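Local coordinates for dendroaspis polylepis MT9 (Dendroaspis polylepis, PDB 6R5M), which antagonizes the muscarinic type 2 receptor selectively among muscarinic receptors, and reverses the relaxation of rat and human arteries caused by agonists of that receptor, at residues H4-K9 / I32-G37; S21-S26 / R45-C50. All coordinates share one frame; numbering follows the deposited sequence.

Interaction 1. Residues H4-K9 / I32-G37; sequences HIQISK and IGRGCG. With SO4 (sulfate ion), chain D.
Arg34 reaches over to the first loop with its guanidinium group nearly parallel to the His4 ring, the two planes only 13° apart, and it is His4 CB that sits over one guanidinium face, offset toward the rim and 3.5 Å from Arg34 NH1. The bend at chi3 (-52°) turns the arginine tip along the loop, where all three side-chain nitrogens find acceptors. Arg34 NE donates to Gln6 OE1 at 2.9 Å, nearly along the C=O axis of the amide, although the oxygen stands 34° out of the guanidinium plane. Arg34 NH1 and NH2 grip a sulfate ion, probably from the crystallisation liquor, by bonds to its O4 (2.8 Å) and O2 (2.7 Å); His4 ND1 lies 3.1 Å from the same O4. Tyr57 O takes a further bond from Arg34 NH1, which helps fix the rotation of the group. Behind this polar front one backbone bond, Gln6 N to Arg34 O at 3.0 Å, joins the two segments, and Ile5 CD1 presses on Gly35 CA at 3.5 Å, tighter than usual for carbons. Next along, Cys36 is joined to Cys17 by a disulfide. In this three-finger toxin, the contact thus ties the first loop, just beyond strand 2-4, to strand 30-36, an outer strand of the three-stranded sheet, with strand 22-27 beside it as its partner in that sheet.

Interaction 2. Residues S21-S26 / R45-C50; sequences SCYKMS and RQVQCC. With PGO (S-1,2-propanediol), chain F.
With CG anti to the backbone N (chi1 -165°) and a turn at chi3 (-90°), Met25 swings its methyl onto Val47, CE meeting CG2 at 3.7 Å, while its sulfur passes beside Arg45, with SD 3.6 Å from NH1 and oblique to the guanidinium plane. Tyr23 CB extends the same face, lying 4.0 Å from Val47 CG1 and 4.1 Å from Cys49 SG. Beneath these side chains runs a regular antiparallel ladder: Cys22 with Cys50, Lys24 with Gln48 and Ser26 with Gln46 are hydrogen-bonded pairs, each closed by two N-H to O=C bonds, and Tyr23-Cys49 and Met25-Val47 are the non-hydrogen-bonded pairs between them. This is the central strand of the three-finger fold's main sheet paired with its third-finger strand, and disulfides tie this end of the ladder to strand 2-4 (Cys3-Cys22), to Cys38 beyond strand 30-36 (Cys38-Cys49) and to Cys55 near the C-terminus (Cys50-Cys55). On the opposite face Lys24 and Gln48 run side by side, CE 3.7 Å from OE1, and the lysine's NZ goes on to a salt bridge with the C-terminal carboxylate of Tyr57. A water is hydrogen-bonded to Gln48 OE1 (2.7 Å), Lys24 O and Ser26 OG, spanning both strands.

Both contacts lie near the surface of this small toxin and converge on one sheet, where strand 22-27 of interaction 2 is the immediate neighbour of strand 30-36 of interaction 1; Met25 with Gly33 and Ser21 with Gly37 form probable backbone bonds between them. Interaction 2 buries more surface, 606 against 356 Å², and rests on six backbone bonds, as a pairing within a sheet should. Interaction 1 joins a loop to a sheet edge by a single backbone bond and depends more on one charged side chain. The C-terminal Tyr57 serves both, accepting from Arg34 in one and pairing with Lys24 in the other.

Interaction 1. Residues H4-K9 / I32-G37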
loop_
_atom_site.group_PDB
_atom_site.type_symbol
_atom_site.label_atom_id
_atom_site.label_comp_id
_atom_site.label_asym_id
_atom_site.label_seq_id
_atom_site.Cartn_x
_atom_site.Cartn_y
_atom_site.Cartn_z
ATOM N N HIS A 4 1.918 5.681 1.932
ATOM C CA HIS A 4 1.672 5.239 3.318
ATOM C C HIS A 4 2.324 3.850 3.444
ATOM O O HIS A 4 2.240 3.050 2.506
ATOM C CB HIS A 4 0.157 5.113 3.605
ATOM C CG HIS A 4 -0.576 6.418 3.733
ATOM N ND1 HIS A 4 -0.557 7.147 4.922
ATOM C CD2 HIS A 4 -1.388 7.047 2.849
ATOM C CE1 HIS A 4 -1.316 8.215 4.698
ATOM N NE2 HIS A 4 -1.845 8.191 3.473
ATOM N N ILE A 5 3.061 3.612 4.548
ATOM C CA ILE A 5 3.712 2.325 4.793
ATOM C C ILE A 5 3.082 1.687 5.995
ATOM O O ILE A 5 2.854 2.353 7.000
ATOM C CB ILE A 5 5.268 2.409 4.937
ATOM C CG1 ILE A 5 5.924 3.030 3.681
ATOM C CG2 ILE A 5 5.907 1.041 5.281
ATOM C CD1 ILE A 5 6.056 2.152 2.412
ATOM N N GLN A 6 2.839 0.381 5.903
ATOM C CA GLN A 6 2.285 -0.387 7.010
ATOM C C GLN A 6 3.395 -0.912 7.928
ATOM O O GLN A 6 4.308 -1.596 7.474
ATOM C CB GLN A 6 1.413 -1.539 6.477
ATOM C CG GLN A 6 0.542 -2.200 7.546
ATOM C CD GLN A 6 -0.639 -1.362 8.017
ATOM O OE1 GLN A 6 -1.009 -0.337 7.431
ATOM N NE2 GLN A 6 -1.263 -1.800 9.099
ATOM N N ILE A 7 3.332 -0.522 9.209
ATOM C CA ILE A 7 4.237 -0.918 10.297
ATOM C C ILE A 7 3.334 -1.257 11.492
ATOM O O ILE A 7 2.515 -0.421 11.882
ATOM C CB ILE A 7 5.276 0.188 10.661
ATOM C CG1 ILE A 7 6.110 0.620 9.424
ATOM C CG2 ILE A 7 6.204 -0.287 11.806
ATOM C CD1 ILE A 7 7.001 1.853 9.611
ATOM N N SER A 8 3.469 -2.475 12.053
ATOM C CA SER A 8 2.668 -2.934 13.200
ATOM C C SER A 8 2.765 -1.989 14.398
ATOM O O SER A 8 3.869 -1.607 14.795
ATOM C CB SER A 8 3.068 -4.343 13.622
ATOM O OG SER A 8 2.973 -5.260 12.546
ATOM N N LYS A 9 1.589 -1.582 14.929
ATOM C CA LYS A 9 1.409 -0.679 16.073
ATOM C C LYS A 9 2.049 0.732 15.866
ATOM O O LYS A 9 2.250 1.465 16.842
ATOM C CB LYS A 9 1.887 -1.340 17.385
ATOM C CG LYS A 9 1.038 -2.539 17.824
ATOM C CD LYS A 9 1.337 -2.952 19.263
ATOM C CE LYS A 9 0.250 -3.829 19.845
ATOM N NZ LYS A 9 0.584 -4.299 21.218
ATOM N N ILE A 32 -2.957 -6.334 4.961
ATOM C CA ILE A 32 -1.763 -7.171 5.102
ATOM C C ILE A 32 -0.502 -6.408 4.663
ATOM O O ILE A 32 0.617 -6.853 4.935
ATOM C CB ILE A 32 -1.888 -8.573 4.451
ATOM C CG1 ILE A 32 -2.161 -8.511 2.938
ATOM C CG2 ILE A 32 -2.924 -9.412 5.158
ATOM C CD1 ILE A 32 -1.929 -9.853 2.206
ATOM N N GLY A 33 -0.697 -5.257 4.030
ATOM C CA GLY A 33 0.402 -4.411 3.589
ATOM C C GLY A 33 -0.017 -3.131 2.901
ATOM O O GLY A 33 -1.112 -3.034 2.343
ATOM N N ARG A 34 0.859 -2.132 2.975
ATOM C CA ARG A 34 0.718 -0.815 2.357
ATOM C C ARG A 34 2.134 -0.366 2.080
ATOM O O ARG A 34 2.966 -0.353 2.996
ATOM C CB ARG A 34 0.039 0.208 3.291
ATOM C CG ARG A 34 -1.477 0.091 3.443
ATOM C CD ARG A 34 -2.094 1.328 4.085
ATOM N NE ARG A 34 -1.414 1.681 5.329
ATOM C CZ ARG A 34 -1.550 2.837 5.972
ATOM N NH1 ARG A 34 -2.382 3.768 5.516
ATOM N NH2 ARG A 34 -0.867 3.065 7.083
ATOM N N GLY A 35 2.418 -0.022 0.830
ATOM C CA GLY A 35 3.751 0.432 0.486
ATOM C C GLY A 35 3.949 0.914 -0.926
ATOM O O GLY A 35 3.010 1.367 -1.579
ATOM N N CYS A 36 5.202 0.803 -1.390
ATOM C CA CYS A 36 5.694 1.226 -2.698
ATOM C C CYS A 36 5.356 0.205 -3.789
ATOM O O CYS A 36 5.358 -0.996 -3.534
ATOM C CB CYS A 36 7.203 1.473 -2.633
ATOM S SG CYS A 36 7.724 2.664 -1.370
ATOM N N GLY A 37 5.152 0.690 -5.006
ATOM C CA GLY A 37 4.873 -0.144 -6.177
ATOM C C GLY A 37 3.459 -0.703 -6.270
ATOM O O GLY A 37 2.575 -0.307 -5.503
HETATM S S SO4 D . -2.279 5.797 8.607
HETATM O O1 SO4 D . -2.328 7.082 9.337
HETATM O O2 SO4 D . -0.986 5.160 8.860
HETATM O O3 SO4 D . -3.352 4.932 9.077
HETATM O O4 SO4 D . -2.439 6.034 7.169
#

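Interaction 2. Residues S21-S26 / R45-C50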
loop_
_atom_site.group_PDB
_atom_site.type_symbol
_atom_site.label_atom_id
_atom_site.label_comp_id
_atom_site.label_asym_id
_atom_site.label_seq_id
_atom_site.Cartn_x
_atom_site.Cartn_y
_atom_site.Cartn_z
ATOM N N SER A 21 3.880 4.136 -8.326
ATOM C CA SER A 21 2.678 3.654 -7.651
ATOM C C SER A 21 2.822 3.332 -6.158
ATOM O O SER A 21 3.920 3.112 -5.644
ATOM C CB SER A 21 2.101 2.437 -8.373
ATOM O OG SER A 21 1.881 2.667 -9.753
ATOM N N CYS A 22 1.674 3.339 -5.483
ATOM C CA CYS A 22 1.462 2.976 -4.083
ATOM C C CYS A 22 0.460 1.833 -4.117
ATOM O O CYS A 22 -0.315 1.717 -5.077
ATOM C CB CYS A 22 0.899 4.146 -3.278
ATOM S SG CYS A 22 1.905 5.647 -3.284
ATOM N N TYR A 23 0.426 1.026 -3.060
ATOM C CA TYR A 23 -0.535 -0.065 -2.966
ATOM C C TYR A 23 -1.078 -0.252 -1.568
ATOM O O TYR A 23 -0.442 0.134 -0.584
ATOM C CB TYR A 23 0.064 -1.391 -3.480
ATOM C CG TYR A 23 0.977 -2.081 -2.487
ATOM C CD1 TYR A 23 2.342 -1.807 -2.457
ATOM C CD2 TYR A 23 0.476 -3.009 -1.576
ATOM C CE1 TYR A 23 3.184 -2.441 -1.546
ATOM C CE2 TYR A 23 1.305 -3.620 -0.638
ATOM C CZ TYR A 23 2.660 -3.337 -0.631
ATOM O OH TYR A 23 3.483 -3.951 0.283
ATOM N N LYS A 24 -2.218 -0.917 -1.487
ATOM C CA LYS A 24 -2.850 -1.346 -0.263
ATOM C C LYS A 24 -3.310 -2.760 -0.544
ATOM O O LYS A 24 -4.108 -2.983 -1.465
ATOM C CB LYS A 24 -4.010 -0.423 0.138
ATOM C CG LYS A 24 -4.610 -0.763 1.504
ATOM C CD LYS A 24 -5.384 0.409 2.102
ATOM C CE LYS A 24 -6.826 0.400 1.689
ATOM N NZ LYS A 24 -7.600 1.385 2.486
ATOM N N MET A 25 -2.773 -3.711 0.214
ATOM C CA MET A 25 -3.092 -5.123 0.065
ATOM C C MET A 25 -3.915 -5.605 1.247
ATOM O O MET A 25 -3.541 -5.356 2.402
ATOM C CB MET A 25 -1.812 -5.950 -0.117
ATOM C CG MET A 25 -2.089 -7.363 -0.624
ATOM S SD MET A 25 -0.579 -8.284 -0.955
ATOM C CE MET A 25 -0.320 -7.844 -2.647
ATOM N N SER A 26 -5.056 -6.255 0.956
ATOM C CA SER A 26 -5.965 -6.770 1.979
ATOM C C SER A 26 -6.492 -8.184 1.729
ATOM O O SER A 26 -6.545 -8.646 0.586
ATOM C CB SER A 26 -7.084 -5.775 2.289
ATOM O OG SER A 26 -7.992 -5.647 1.211
ATOM N N ARG A 45 -6.618 -12.435 -1.739
ATOM C CA ARG A 45 -5.761 -11.255 -1.686
ATOM C C ARG A 45 -6.221 -10.191 -2.689
ATOM O O ARG A 45 -6.322 -10.463 -3.891
ATOM C CB ARG A 45 -4.317 -11.667 -1.954
ATOM C CG ARG A 45 -3.302 -10.922 -1.132
ATOM C CD ARG A 45 -2.183 -11.841 -0.696
ATOM N NE ARG A 45 -1.549 -12.540 -1.815
ATOM C CZ ARG A 45 -0.265 -12.440 -2.143
ATOM N NH1 ARG A 45 0.549 -11.659 -1.442
ATOM N NH2 ARG A 45 0.216 -13.123 -3.172
ATOM N N GLN A 46 -6.516 -8.987 -2.183
ATOM C CA GLN A 46 -7.019 -7.877 -2.997
ATOM C C GLN A 46 -6.056 -6.711 -2.922
ATOM O O GLN A 46 -5.701 -6.294 -1.817
ATOM C CB GLN A 46 -8.423 -7.425 -2.524
ATOM C CG GLN A 46 -9.445 -8.531 -2.312
ATOM C CD GLN A 46 -10.245 -8.835 -3.550
ATOM O OE1 GLN A 46 -11.236 -8.171 -3.853
ATOM N NE2 GLN A 46 -9.865 -9.873 -4.276
ATOM N N VAL A 47 -5.629 -6.188 -4.090
ATOM C CA VAL A 47 -4.706 -5.046 -4.186
ATOM C C VAL A 47 -5.436 -3.824 -4.736
ATOM O O VAL A 47 -6.213 -3.927 -5.687
ATOM C CB VAL A 47 -3.408 -5.297 -5.027
ATOM C CG1 VAL A 47 -2.244 -4.416 -4.560
ATOM C CG2 VAL A 47 -2.995 -6.757 -5.017
ATOM N N GLN A 48 -5.164 -2.671 -4.143
ATOM C CA GLN A 48 -5.663 -1.374 -4.585
ATOM C C GLN A 48 -4.419 -0.580 -4.939
ATOM O O GLN A 48 -3.581 -0.343 -4.067
ATOM C CB GLN A 48 -6.465 -0.669 -3.477
ATOM C CG GLN A 48 -7.893 -1.182 -3.289
ATOM C CD GLN A 48 -8.452 -0.742 -1.957
ATOM O OE1 GLN A 48 -8.501 -1.516 -0.995
ATOM N NE2 GLN A 48 -8.861 0.512 -1.854
ATOM N N CYS A 49 -4.238 -0.251 -6.224
ATOM C CA CYS A 49 -3.069 0.519 -6.654
ATOM C C CYS A 49 -3.460 1.916 -7.094
ATOM O O CYS A 49 -4.532 2.103 -7.661
ATOM C CB CYS A 49 -2.288 -0.210 -7.744
ATOM S SG CYS A 49 -1.528 -1.751 -7.193
ATOM N N CYS A 50 -2.582 2.889 -6.858
ATOM C CA CYS A 50 -2.813 4.306 -7.184
ATOM C C CYS A 50 -1.475 4.997 -7.432
ATOM O O CYS A 50 -0.441 4.473 -7.020
ATOM C CB CYS A 50 -3.612 4.982 -6.067
ATOM S SG CYS A 50 -2.880 4.784 -4.428
HETATM C C1 PGO F . 5.379 0.755 -9.895
HETATM C C2 PGO F . 5.623 1.360 -11.261
HETATM C C3 PGO F . 6.818 2.267 -11.259
HETATM O O1 PGO F . 5.930 -0.556 -9.800
HETATM O O2 PGO F . 4.469 2.081 -11.675
HETATM O O HOH W 1 -6.838 -3.671 -0.612
#